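Local coordinates for ribosomal protein S2-related protein (Deinococcus radiodurans, PDB 2JH3), which binds a [4Fe-4S] cluster and may act as a CbiX-like chelatase that inserts iron into sirohydrochlorin, at residues Q50-L55 with R343-W348; L294-L299 with T347-P352; L370-V375 with S424-R429. All blocks are in the same frame, centred on the assembly; numbering follows the deposited sequence.

Contact 1 of 3, residues Q50-L55 with R343-W348; sequences QQEPGL and RPIRTW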
loop_
_atom_site.group_PDB
_atom_site.type_symbol
_atom_site.label_atom_id
_atom_site.label_comp_id
_atom_site.label_asym_id
_atom_site.label_seq_id
_atom_site.Cartn_x
_atom_site.Cartn_y
_atom_site.Cartn_z
ATOM N N GLN A 50 9.414 -1.851 18.577
ATOM C CA GLN A 50 9.164 -1.167 17.318
ATOM C C GLN A 50 8.438 -2.019 16.263
ATOM O O GLN A 50 8.367 -1.627 15.079
ATOM C CB GLN A 50 10.492 -0.659 16.759
ATOM C CG GLN A 50 11.068 0.372 17.615
ATOM C CD GLN A 50 10.225 1.597 17.627
ATOM O OE1 GLN A 50 9.863 2.111 16.564
ATOM N NE2 GLN A 50 9.861 2.074 18.812
ATOM N N GLN A 51 7.904 -3.178 16.649
ATOM C CA GLN A 51 7.103 -3.999 15.741
ATOM C C GLN A 51 6.201 -4.935 16.477
ATOM O O GLN A 51 6.297 -5.039 17.701
ATOM C CB GLN A 51 7.985 -4.781 14.739
ATOM C CG GLN A 51 8.869 -5.867 15.377
ATOM C CD GLN A 51 9.829 -6.452 14.379
ATOM O OE1 GLN A 51 10.738 -5.811 13.892
ATOM N NE2 GLN A 51 9.630 -7.707 14.073
ATOM N N GLU A 52 5.261 -5.558 15.758
ATOM C CA GLU A 52 4.362 -6.547 16.359
ATOM C C GLU A 52 5.077 -7.909 16.470
ATOM O O GLU A 52 5.841 -8.265 15.561
ATOM C CB GLU A 52 3.099 -6.698 15.534
ATOM C CG GLU A 52 2.229 -5.471 15.521
ATOM C CD GLU A 52 0.834 -5.784 14.956
ATOM O OE1 GLU A 52 0.711 -6.528 13.908
ATOM O OE2 GLU A 52 -0.123 -5.332 15.623
ATOM N N PRO A 53 4.789 -8.694 17.529
ATOM C CA PRO A 53 3.943 -8.402 18.685
ATOM C C PRO A 53 4.544 -7.285 19.480
ATOM O O PRO A 53 5.762 -7.332 19.737
ATOM C CB PRO A 53 4.020 -9.685 19.552
ATOM C CG PRO A 53 4.689 -10.722 18.752
ATOM C CD PRO A 53 5.383 -10.038 17.595
ATOM N N GLY A 54 3.748 -6.304 19.826
ATOM C CA GLY A 54 4.236 -5.094 20.438
ATOM C C GLY A 54 4.170 -5.224 21.959
ATOM O O GLY A 54 3.527 -6.134 22.504
ATOM N N LEU A 55 4.841 -4.302 22.648
ATOM C CA LEU A 55 4.842 -4.278 24.125
ATOM C C LEU A 55 3.446 -4.102 24.738
ATOM O O LEU A 55 3.172 -4.597 25.842
ATOM C CB LEU A 55 5.753 -3.156 24.646
ATOM C CG LEU A 55 7.240 -3.282 24.223
ATOM C CD1 LEU A 55 7.997 -2.046 24.715
ATOM C CD2 LEU A 55 7.831 -4.558 24.705
ATOM N N ARG A 343 7.378 -5.876 7.259
ATOM C CA ARG A 343 6.028 -5.621 7.736
ATOM C C ARG A 343 5.928 -5.529 9.266
ATOM O O ARG A 343 5.593 -6.540 9.923
ATOM C CB ARG A 343 5.184 -6.800 7.270
ATOM C CG ARG A 343 5.105 -6.953 5.726
ATOM C CD ARG A 343 4.221 -8.119 5.236
ATOM N NE ARG A 343 2.820 -7.900 5.620
ATOM C CZ ARG A 343 2.111 -8.580 6.516
ATOM N NH1 ARG A 343 2.627 -9.598 7.152
ATOM N NH2 ARG A 343 0.844 -8.168 6.795
ATOM N N PRO A 344 6.203 -4.338 9.848
ATOM C CA PRO A 344 6.180 -4.197 11.311
ATOM C C PRO A 344 4.799 -4.309 11.917
ATOM O O PRO A 344 4.637 -4.765 13.049
ATOM C CB PRO A 344 6.794 -2.838 11.518
ATOM C CG PRO A 344 6.514 -2.095 10.327
ATOM C CD PRO A 344 6.533 -3.052 9.207
ATOM N N ILE A 345 3.774 -3.955 11.125
ATOM C CA ILE A 345 2.411 -4.090 11.503
ATOM C C ILE A 345 1.765 -5.164 10.630
ATOM O O ILE A 345 1.548 -4.953 9.441
ATOM C CB ILE A 345 1.620 -2.727 11.347
ATOM C CG1 ILE A 345 2.282 -1.569 12.094
ATOM C CG2 ILE A 345 0.212 -2.936 11.828
ATOM C CD1 ILE A 345 2.518 -1.745 13.583
ATOM N N ARG A 346 1.467 -6.328 11.235
ATOM C CA ARG A 346 1.171 -7.537 10.461
ATOM C C ARG A 346 -0.253 -7.560 9.957
ATOM O O ARG A 346 -0.602 -8.381 9.147
ATOM C CB ARG A 346 1.533 -8.777 11.313
ATOM C CG ARG A 346 3.040 -9.133 11.222
ATOM C CD ARG A 346 3.531 -10.220 12.153
ATOM N NE ARG A 346 4.756 -10.829 11.643
ATOM C CZ ARG A 346 4.839 -11.738 10.691
ATOM N NH1 ARG A 346 6.036 -12.160 10.318
ATOM N NH2 ARG A 346 3.757 -12.362 10.211
ATOM N N THR A 347 -1.121 -6.706 10.491
ATOM C CA THR A 347 -2.479 -6.517 9.955
ATOM C C THR A 347 -2.587 -5.576 8.710
ATOM O O THR A 347 -3.671 -5.315 8.255
ATOM C CB THR A 347 -3.410 -5.986 10.994
ATOM O OG1 THR A 347 -2.856 -4.856 11.690
ATOM C CG2 THR A 347 -3.698 -7.079 11.998
ATOM N N TRP A 348 -1.463 -5.082 8.223
ATOM C CA TRP A 348 -1.456 -4.343 6.983
ATOM C C TRP A 348 -1.836 -5.265 5.850
ATOM O O TRP A 348 -1.520 -6.460 5.877
ATOM C CB TRP A 348 -0.116 -3.599 6.746
ATOM C CG TRP A 348 -0.123 -2.308 7.438
ATOM C CD1 TRP A 348 -0.772 -2.019 8.618
ATOM C CD2 TRP A 348 0.579 -1.136 7.078
ATOM N NE1 TRP A 348 -0.562 -0.724 8.955
ATOM C CE2 TRP A 348 0.237 -0.148 8.008
ATOM C CE3 TRP A 348 1.357 -0.779 5.965
ATOM C CZ2 TRP A 348 0.756 1.161 7.940
ATOM C CZ3 TRP A 348 1.832 0.504 5.867
ATOM C CH2 TRP A 348 1.522 1.472 6.834
HETATM O O HOH W 1 6.098 -7.885 12.731
#
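The carboxylate oxygen OE1 of E52 takes the backbone N of R346 at 2.8 Å, with an N-H...O angle of 157°, and the donor stands 37° out of the carboxylate plane. R346 CB lies beside the same oxygen, 3.5 Å from OE1. A second bond fixes the root of this side chain: E52 N donates to P344 O at 2.9 Å. E52 CG is turned anti to its own carbonyl carbon (chi1 -66°) and the chain beyond is extended, which takes CB and CG past P344 O and brings the carboxylate to the amide of R346, the second residue of the I345-W348 type I turn. Next to it, Q51 CB packs on P344 CB at 3.9 Å. Water 1 joins the backbones again, lying 2.9 Å from E52 O and 3.2 Å from R343 O. The other carboxylate oxygen, OE2, forms a salt bridge with R427 and a hydrogen bond with Q57. With an alanine here, the R346 amide would probably lose its acceptor and the R427 guanidinium its carboxylate partner. One buried acid thus ties the CbiX loop both to a backbone turn and to a cationic side chain, and its charge is likely to be stabilised by that arginine.

Contact 2 of 3, residues L294-L299 with T347-P352; sequences LGEVLL and TWRTLP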
loop_
_atom_site.group_PDB
_atom_site.type_symbol
_atom_site.label_atom_id
_atom_site.label_comp_id
_atom_site.label_asym_id
_atom_site.label_seq_id
_atom_site.Cartn_x
_atom_site.Cartn_y
_atom_site.Cartn_z
ATOM N N LEU A 294 -9.450 -15.243 8.112
ATOM C CA LEU A 294 -8.993 -14.301 9.109
ATOM C C LEU A 294 -8.145 -13.295 8.387
ATOM O O LEU A 294 -7.077 -13.657 7.865
ATOM C CB LEU A 294 -8.116 -15.037 10.184
ATOM C CG LEU A 294 -8.683 -16.223 10.974
ATOM C CD1 LEU A 294 -7.761 -16.688 12.130
ATOM C CD2 LEU A 294 -10.019 -15.870 11.615
ATOM N N GLY A 295 -8.604 -12.040 8.242
ATOM C CA GLY A 295 -7.827 -11.055 7.461
ATOM C C GLY A 295 -7.630 -11.588 6.064
ATOM O O GLY A 295 -8.585 -11.867 5.342
ATOM N N GLU A 296 -6.365 -11.737 5.656
ATOM C CA GLU A 296 -5.994 -12.184 4.341
ATOM C C GLU A 296 -5.582 -13.666 4.302
ATOM O O GLU A 296 -5.000 -14.117 3.284
ATOM C CB GLU A 296 -4.803 -11.380 3.848
ATOM C CG GLU A 296 -5.077 -9.898 3.462
ATOM C CD GLU A 296 -3.822 -9.224 2.753
ATOM O OE1 GLU A 296 -2.856 -8.863 3.470
ATOM O OE2 GLU A 296 -3.869 -8.974 1.512
ATOM N N VAL A 297 -5.976 -14.415 5.319
ATOM C CA VAL A 297 -5.645 -15.828 5.445
ATOM C C VAL A 297 -6.844 -16.750 5.462
ATOM O O VAL A 297 -7.865 -16.473 6.100
ATOM C CB VAL A 297 -4.745 -16.080 6.698
ATOM C CG1 VAL A 297 -4.440 -17.560 6.961
ATOM C CG2 VAL A 297 -3.458 -15.396 6.442
ATOM N N LEU A 298 -6.706 -17.834 4.698
ATOM C CA LEU A 298 -7.677 -18.899 4.563
ATOM C C LEU A 298 -7.202 -20.069 5.448
ATOM O O LEU A 298 -6.071 -20.528 5.309
ATOM C CB LEU A 298 -7.807 -19.368 3.104
ATOM C CG LEU A 298 -8.862 -20.461 2.841
ATOM C CD1 LEU A 298 -10.182 -20.042 3.195
ATOM C CD2 LEU A 298 -8.844 -20.877 1.397
ATOM N N LEU A 299 -8.038 -20.474 6.408
ATOM C CA LEU A 299 -7.722 -21.543 7.364
ATOM C C LEU A 299 -8.667 -22.742 7.052
ATOM O O LEU A 299 -9.883 -22.574 7.089
ATOM C CB LEU A 299 -7.901 -20.975 8.767
ATOM C CG LEU A 299 -7.598 -21.830 10.000
ATOM C CD1 LEU A 299 -6.226 -22.606 9.902
ATOM C CD2 LEU A 299 -7.673 -20.993 11.260
ATOM N N THR A 347 -1.121 -6.706 10.491
ATOM C CA THR A 347 -2.479 -6.517 9.955
ATOM C C THR A 347 -2.587 -5.576 8.710
ATOM O O THR A 347 -3.671 -5.315 8.255
ATOM C CB THR A 347 -3.410 -5.986 10.994
ATOM O OG1 THR A 347 -2.856 -4.856 11.690
ATOM C CG2 THR A 347 -3.698 -7.079 11.998
ATOM N N TRP A 348 -1.463 -5.082 8.223
ATOM C CA TRP A 348 -1.456 -4.343 6.983
ATOM C C TRP A 348 -1.836 -5.265 5.850
ATOM O O TRP A 348 -1.520 -6.460 5.877
ATOM C CB TRP A 348 -0.116 -3.599 6.746
ATOM C CG TRP A 348 -0.123 -2.308 7.438
ATOM C CD1 TRP A 348 -0.772 -2.019 8.618
ATOM C CD2 TRP A 348 0.579 -1.136 7.078
ATOM N NE1 TRP A 348 -0.562 -0.724 8.955
ATOM C CE2 TRP A 348 0.237 -0.148 8.008
ATOM C CE3 TRP A 348 1.357 -0.779 5.965
ATOM C CZ2 TRP A 348 0.756 1.161 7.940
ATOM C CZ3 TRP A 348 1.832 0.504 5.867
ATOM C CH2 TRP A 348 1.522 1.472 6.834
ATOM N N ARG A 349 -2.618 -4.733 4.909
ATOM C CA ARG A 349 -3.085 -5.466 3.725
ATOM C C ARG A 349 -1.965 -5.680 2.704
ATOM O O ARG A 349 -2.052 -5.326 1.478
ATOM C CB ARG A 349 -4.280 -4.737 3.137
ATOM C CG ARG A 349 -5.302 -5.647 2.358
ATOM C CD ARG A 349 -6.107 -4.861 1.305
ATOM N NE ARG A 349 -6.897 -3.825 2.007
ATOM C CZ ARG A 349 -7.853 -3.086 1.449
ATOM N NH1 ARG A 349 -8.128 -3.242 0.182
ATOM N NH2 ARG A 349 -8.485 -2.172 2.146
ATOM N N THR A 350 -0.884 -6.324 3.163
ATOM C CA THR A 350 0.351 -6.477 2.396
ATOM C C THR A 350 0.945 -7.857 2.571
ATOM O O THR A 350 2.090 -8.048 2.235
ATOM C CB THR A 350 1.369 -5.457 2.843
ATOM O OG1 THR A 350 1.625 -5.688 4.218
ATOM C CG2 THR A 350 0.840 -4.022 2.639
ATOM N N LEU A 351 0.134 -8.859 2.969
ATOM C CA LEU A 351 0.609 -10.212 3.193
ATOM C C LEU A 351 1.002 -10.695 1.823
ATOM O O LEU A 351 0.299 -10.475 0.887
ATOM C CB LEU A 351 -0.488 -11.097 3.762
ATOM C CG LEU A 351 -0.162 -12.436 4.379
ATOM C CD1 LEU A 351 0.599 -12.174 5.570
ATOM C CD2 LEU A 351 -1.445 -13.171 4.685
ATOM N N PRO A 352 2.154 -11.317 1.692
ATOM C CA PRO A 352 2.559 -11.877 0.423
ATOM C C PRO A 352 1.847 -13.204 0.059
ATOM O O PRO A 352 1.351 -13.929 0.912
ATOM C CB PRO A 352 4.094 -12.023 0.602
ATOM C CG PRO A 352 4.217 -12.396 2.037
ATOM C CD PRO A 352 3.158 -11.548 2.745
HETATM O O HOH W 2 -2.897 -9.038 6.140
#
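E296 reaches from a turn into the 347-352 loop and receives the backbone N of L351 on OE1 at 3.0 Å, with an N-H...O angle of 163°. The donor comes from the syn side, 29° out of the carboxylate plane. T350 N is also near this oxygen, but its angle is too poor for a bond. The closest apolar packing is at the foot of the glutamate, where V297 CG2 and L351 CD2 meet at 3.5 Å, tighter than usual for two methyl groups, their side chains crossing at about a right angle. L351 CG lies anti to the backbone N (chi1 -165°), and the branch ending in CD2 also meets E296 CB at 3.9 Å.

The contact is looser toward W348, where water 2 fills in between the segments: it donates to E296 OE1 at 2.7 Å and to W348 O at 2.9 Å. Here the link is solvent-mediated, whereas V297 and L351 touch directly. R349 touches the carboxylate through its aliphatic part, CG lying 3.7 Å from E296 OE2, while its guanidinium leads away to the second subunit. Its NH1 pairs with E296 OE2 and L351 O of the second subunit, and E296 OE2 of this chain is bridged in return by R349 of that subunit.

The acid sits in the type II' turn L294-V297, which has G295 at positive phi and joins strands 292-294 and 297-302. The arrangement is a beta hairpin whose turn residue accepts a loop amide on one carboxylate oxygen and turns the other to R349 of the second subunit at the dimer interface.

Contact 3 of 3, residues L370-V375 with S424-R429; sequences LLYPAV and SCLRTR. With SF4 (iron/sulfur cluster), chain E.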
loop_
_atom_site.group_PDB
_atom_site.type_symbol
_atom_site.label_atom_id
_atom_site.label_comp_id
_atom_site.label_asym_id
_atom_site.label_seq_id
_atom_site.Cartn_x
_atom_site.Cartn_y
_atom_site.Cartn_z
ATOM N N LEU A 370 2.132 -15.742 15.864
ATOM C CA LEU A 370 3.211 -15.098 15.198
ATOM C C LEU A 370 2.786 -14.413 13.853
ATOM O O LEU A 370 3.455 -13.499 13.408
ATOM C CB LEU A 370 4.359 -16.096 14.965
ATOM C CG LEU A 370 5.055 -16.704 16.203
ATOM C CD1 LEU A 370 6.078 -17.746 15.838
ATOM C CD2 LEU A 370 5.645 -15.631 17.200
ATOM N N LEU A 371 1.776 -14.942 13.179
ATOM C CA LEU A 371 1.319 -14.458 11.892
ATOM C C LEU A 371 0.543 -13.149 12.034
ATOM O O LEU A 371 0.757 -12.152 11.332
ATOM C CB LEU A 371 0.384 -15.482 11.283
ATOM C CG LEU A 371 -0.302 -15.040 9.957
ATOM C CD1 LEU A 371 0.633 -14.838 8.856
ATOM C CD2 LEU A 371 -1.272 -16.116 9.533
ATOM N N TYR A 372 -0.376 -13.169 12.997
ATOM C CA TYR A 372 -1.218 -12.019 13.277
ATOM C C TYR A 372 -1.311 -11.760 14.805
ATOM O O TYR A 372 -2.328 -12.012 15.428
ATOM C CB TYR A 372 -2.645 -12.224 12.723
ATOM C CG TYR A 372 -2.933 -12.012 11.226
ATOM C CD1 TYR A 372 -2.634 -10.799 10.597
ATOM C CD2 TYR A 372 -3.576 -12.985 10.481
ATOM C CE1 TYR A 372 -2.942 -10.582 9.296
ATOM C CE2 TYR A 372 -3.888 -12.786 9.132
ATOM C CZ TYR A 372 -3.622 -11.534 8.560
ATOM O OH TYR A 372 -3.868 -11.226 7.210
ATOM N N PRO A 373 -0.258 -11.209 15.399
ATOM C CA PRO A 373 -0.203 -10.950 16.853
ATOM C C PRO A 373 -1.376 -10.180 17.402
ATOM O O PRO A 373 -1.737 -9.166 16.855
ATOM C CB PRO A 373 1.048 -10.109 16.999
ATOM C CG PRO A 373 1.821 -10.443 15.899
ATOM C CD PRO A 373 0.986 -10.771 14.763
ATOM N N ALA A 374 -1.983 -10.748 18.458
ATOM C CA ALA A 374 -3.035 -10.150 19.252
ATOM C C ALA A 374 -4.392 -10.075 18.607
ATOM O O ALA A 374 -5.328 -9.724 19.270
ATOM C CB ALA A 374 -2.634 -8.737 19.823
ATOM N N VAL A 375 -4.498 -10.470 17.342
ATOM C CA VAL A 375 -5.725 -10.367 16.621
ATOM C C VAL A 375 -6.796 -11.304 17.211
ATOM O O VAL A 375 -7.941 -10.949 17.312
ATOM C CB VAL A 375 -5.461 -10.590 15.094
ATOM C CG1 VAL A 375 -6.720 -10.773 14.346
ATOM C CG2 VAL A 375 -4.687 -9.415 14.502
ATOM N N SER A 424 -3.912 1.484 5.023
ATOM C CA SER A 424 -3.186 0.267 4.701
ATOM C C SER A 424 -3.503 -0.921 5.583
ATOM O O SER A 424 -3.099 -2.063 5.278
ATOM C CB SER A 424 -1.681 0.560 4.746
ATOM O OG SER A 424 -1.296 1.328 3.607
ATOM N N CYS A 425 -4.200 -0.663 6.681
ATOM C CA CYS A 425 -4.387 -1.610 7.748
ATOM C C CYS A 425 -5.737 -2.315 7.661
ATOM O O CYS A 425 -6.740 -1.684 7.303
ATOM C CB CYS A 425 -4.321 -0.855 9.087
ATOM S SG CYS A 425 -4.006 -1.928 10.515
ATOM N N LEU A 426 -5.805 -3.579 8.029
ATOM C CA LEU A 426 -7.117 -4.273 8.222
ATOM C C LEU A 426 -7.992 -3.784 9.388
ATOM O O LEU A 426 -9.233 -3.977 9.450
ATOM C CB LEU A 426 -6.849 -5.747 8.428
ATOM C CG LEU A 426 -6.798 -6.792 7.262
ATOM C CD1 LEU A 426 -6.837 -6.275 5.923
ATOM C CD2 LEU A 426 -5.781 -7.968 7.457
ATOM N N ARG A 427 -7.335 -3.248 10.389
ATOM C CA ARG A 427 -7.993 -2.933 11.646
ATOM C C ARG A 427 -8.829 -1.669 11.556
ATOM O O ARG A 427 -8.671 -0.851 10.611
ATOM C CB ARG A 427 -6.938 -2.794 12.749
ATOM C CG ARG A 427 -6.292 -4.080 13.117
ATOM C CD ARG A 427 -5.350 -3.839 14.282
ATOM N NE ARG A 427 -4.935 -5.033 15.070
ATOM C CZ ARG A 427 -3.717 -5.530 15.216
ATOM N NH1 ARG A 427 -3.507 -6.493 16.094
ATOM N NH2 ARG A 427 -2.673 -4.986 14.605
ATOM N N THR A 428 -9.749 -1.554 12.522
ATOM C CA THR A 428 -10.675 -0.419 12.716
ATOM C C THR A 428 -10.299 0.279 14.045
ATOM O O THR A 428 -10.319 -0.340 15.101
ATOM C CB THR A 428 -12.162 -0.926 12.822
ATOM O OG1 THR A 428 -12.571 -1.511 11.566
ATOM C CG2 THR A 428 -13.129 0.233 13.083
ATOM N N ARG A 429 -9.926 1.556 13.934
ATOM C CA ARG A 429 -9.417 2.383 15.077
ATOM C C ARG A 429 -10.478 2.766 16.059
ATOM O O ARG A 429 -11.037 3.847 16.035
ATOM C CB ARG A 429 -8.591 3.571 14.559
ATOM C CG ARG A 429 -9.261 4.485 13.579
ATOM C CD ARG A 429 -8.208 5.411 12.970
ATOM N NE ARG A 429 -8.719 6.412 12.012
ATOM C CZ ARG A 429 -8.926 6.161 10.724
ATOM N NH1 ARG A 429 -9.320 7.136 9.926
ATOM N NH2 ARG A 429 -8.710 4.945 10.200
HETATM FE FE1 SF4 E . -4.213 0.699 14.458
HETATM FE FE2 SF4 E . -1.741 1.129 13.421
HETATM FE FE3 SF4 E . -3.572 -0.332 12.070
HETATM FE FE4 SF4 E . -3.904 2.369 12.318
HETATM S S1 SF4 E . -2.179 1.306 11.177
HETATM S S2 SF4 E . -5.550 0.785 12.628
HETATM S S3 SF4 E . -3.091 2.719 14.464
HETATM S S4 SF4 E . -2.561 -0.958 14.038
#
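R427 extends from beside the iron-sulfur cluster to the loop at P373, its side chain passing from cluster sulfides to backbone. CB lies 3.8 Å from sulfide S2. The chain then runs extended from CG to NE, with CG anti to the carbonyl carbon (chi1 -70°), and on the way CD passes 4.0 Å from sulfide S4. At the end, NH1 gives a weak hydrogen bond to P373 O, 3.3 Å long and bent to 133°, with the oxygen at the guanidinium edge. V375 CG2 approaches the same NH1 obliquely at 3.5 Å. NH2 lies 4.1 Å from S4 and has E52 as its partner; NE makes a weak bond to P449 O.

Beside it, C425 SG binds the iron FE3 of the cluster at 2.3 Å, and R427 N donates to that sulfur at 3.6 Å with an angle of 162°. L426 CD2 packs obliquely on the Y372 ring, 3.8 Å from OH, a hydroxyl hydrogen-bonded to the backbone N of E296.

A thiolate ligand that accepts an amide proton, with an arginine along the sulfides, is consistent with partial offsetting of the cluster's negative charge; this arginine reaches the stabilising domain weakly, its firm partner being E52.

How the contacts relate
The three contacts cluster near the iron-sulfur site: the centre of contact 3 lies about 8 Å from that of contact 1 and about 9 Å from that of contact 2, while the centres of contacts 1 and 2 are about 13 Å apart. Contacts 1 and 2 share T347 and W348, in the loop between helix 327-333 and strand 355-359; contact 3 opens later in the chain. That loop also bonds to the cluster-binding segment, through T347 O to L426 N and R349 N to S424 O. The stabilising domain thus meets the first CbiX region in contact 1 and the cluster domain in contact 3, while contacts 2 and 3 both touch the second subunit, which places the cluster surroundings close to the dimer interface.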